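Local structure of beta-ketothiolase BktB (Ralstonia eutropha, 4NZS) at residues Gly51-His56 and Glu272-Lys277. The protein catalyses the Claisen-type condensation of acetyl-CoA with propionyl-CoA or a second acetyl-CoA, giving beta-ketovaleryl-CoA or acetoacetyl-CoA for polyhydroxyalkanoate production. Numbering follows the deposited sequence.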
# COMPACT_ATOMS: atom_id res chain seq x y z
N GLY A 51 -17.74 -28.90 -23.33
CA GLY A 51 -17.49 -28.57 -21.94
C GLY A 51 -18.53 -29.27 -21.16
O GLY A 51 -18.29 -29.70 -20.03
N ASP A 52 -19.70 -29.46 -21.76
CA ASP A 52 -20.78 -30.11 -21.04
C ASP A 52 -20.38 -31.49 -20.53
O ASP A 52 -20.90 -31.95 -19.53
CB ASP A 52 -22.02 -30.22 -21.91
CG ASP A 52 -22.58 -28.88 -22.24
OD1 ASP A 52 -23.10 -28.24 -21.33
OD2 ASP A 52 -22.48 -28.47 -23.41
N ASP A 53 -19.45 -32.12 -21.22
CA ASP A 53 -19.17 -33.52 -20.97
C ASP A 53 -17.87 -33.67 -20.17
O ASP A 53 -17.35 -34.79 -20.07
CB ASP A 53 -19.16 -34.29 -22.31
CG ASP A 53 -20.40 -34.00 -23.19
OD1 ASP A 53 -21.47 -33.61 -22.66
OD2 ASP A 53 -20.32 -34.14 -24.42
N VAL A 54 -17.37 -32.57 -19.60
CA VAL A 54 -16.27 -32.62 -18.60
C VAL A 54 -16.89 -32.67 -17.22
O VAL A 54 -17.91 -32.04 -17.01
CB VAL A 54 -15.33 -31.39 -18.63
CG1 VAL A 54 -14.10 -31.66 -17.76
CG2 VAL A 54 -14.90 -31.03 -20.05
N GLY A 55 -16.26 -33.41 -16.29
CA GLY A 55 -16.79 -33.60 -14.91
C GLY A 55 -15.82 -33.39 -13.75
O GLY A 55 -16.16 -33.70 -12.59
N HIS A 56 -14.60 -32.91 -14.05
CA HIS A 56 -13.62 -32.52 -13.03
C HIS A 56 -12.51 -31.66 -13.63
O HIS A 56 -12.08 -31.91 -14.75
CB HIS A 56 -13.02 -33.74 -12.32
CG HIS A 56 -13.04 -33.62 -10.83
ND1 HIS A 56 -12.63 -32.49 -10.17
CD2 HIS A 56 -13.44 -34.49 -9.87
CE1 HIS A 56 -12.77 -32.66 -8.87
NE2 HIS A 56 -13.24 -33.87 -8.66
N GLU A 272 -12.37 -44.60 -26.83
CA GLU A 272 -12.79 -45.57 -27.87
C GLU A 272 -14.24 -45.30 -28.27
O GLU A 272 -14.53 -45.11 -29.45
CB GLU A 272 -12.58 -47.02 -27.38
CG GLU A 272 -12.76 -48.12 -28.42
CD GLU A 272 -14.02 -48.98 -28.23
OE1 GLU A 272 -14.53 -49.10 -27.09
OE2 GLU A 272 -14.51 -49.57 -29.22
N ARG A 273 -15.14 -45.23 -27.27
CA ARG A 273 -16.55 -44.89 -27.49
C ARG A 273 -16.66 -43.56 -28.23
O ARG A 273 -17.55 -43.36 -29.05
CB ARG A 273 -17.35 -44.80 -26.18
CG ARG A 273 -18.65 -43.98 -26.30
CD ARG A 273 -19.62 -44.15 -25.13
NE ARG A 273 -20.81 -43.27 -25.23
CZ ARG A 273 -21.88 -43.32 -24.43
NH1 ARG A 273 -22.89 -42.48 -24.61
NH2 ARG A 273 -21.95 -44.20 -23.43
N ARG A 274 -15.77 -42.63 -27.92
CA ARG A 274 -15.65 -41.43 -28.72
C ARG A 274 -14.87 -41.76 -30.00
O ARG A 274 -15.01 -41.09 -31.01
CB ARG A 274 -14.94 -40.36 -27.90
CG ARG A 274 -15.54 -38.97 -28.04
CD ARG A 274 -15.36 -38.18 -26.74
NE ARG A 274 -16.20 -38.68 -25.64
CZ ARG A 274 -17.22 -38.04 -25.08
NH1 ARG A 274 -17.58 -36.83 -25.47
NH2 ARG A 274 -17.88 -38.63 -24.08
N GLY A 275 -14.02 -42.78 -29.92
CA GLY A 275 -13.10 -43.11 -31.00
C GLY A 275 -12.06 -42.03 -31.26
O GLY A 275 -11.55 -41.88 -32.38
N LEU A 276 -11.73 -41.27 -30.23
CA LEU A 276 -10.68 -40.29 -30.32
C LEU A 276 -9.35 -41.00 -30.19
O LEU A 276 -9.20 -41.94 -29.42
CB LEU A 276 -10.83 -39.24 -29.21
CG LEU A 276 -12.15 -38.45 -29.24
CD1 LEU A 276 -12.32 -37.65 -27.96
CD2 LEU A 276 -12.25 -37.54 -30.46
N LYS A 277 -8.37 -40.52 -30.94
CA LYS A 277 -7.06 -41.09 -30.84
C LYS A 277 -6.30 -40.36 -29.75
O LYS A 277 -5.81 -39.25 -29.98
CB LYS A 277 -6.32 -41.02 -32.17
CG LYS A 277 -6.91 -40.09 -33.22
CD LYS A 277 -6.33 -40.40 -34.60
CE LYS A 277 -6.87 -41.74 -35.13
NZ LYS A 277 -6.52 -41.99 -36.55
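A long salt bridge at the protein surface, between Asp53 and Arg274, links a beta turn to the C-terminal end of a short helix, away from the active-site residues. Asp53 OD2 lies 4.0 Å from Arg274 NH1, too far for a hydrogen bond, and sits at the edge of the guanidinium, near its plane. The carboxylate plane is turned 59° from it, and OD2 and NH1 are the one pair of atoms that meet, not a two-pronged pairing. Arg274 heads for the turn from its CB on, but bends at chi2 and chi3 (-70°) stop it short of full extension; the CA atoms of Asp53 and Arg274 are 11.6 Å apart. The turn is type I, running from Gly51 to Val54 and closed by Val54 N to Gly51 O at 3.0 Å. It belongs to the loop between helix 32-47 and strand 57-60 of the thiolase fold. Across from it, helix 268-274 follows strand 257-267, which lies in the same sheet of the N-terminal half as strand 57-60, and ends in a Schellman motif with Gly275 at C-prime, where the positive phi (65°) suits glycine. Arg274 NH2 has a second acidic partner, Glu270 OE2, within its own helix, and its side chain also rests on Met266 of strand 257-267.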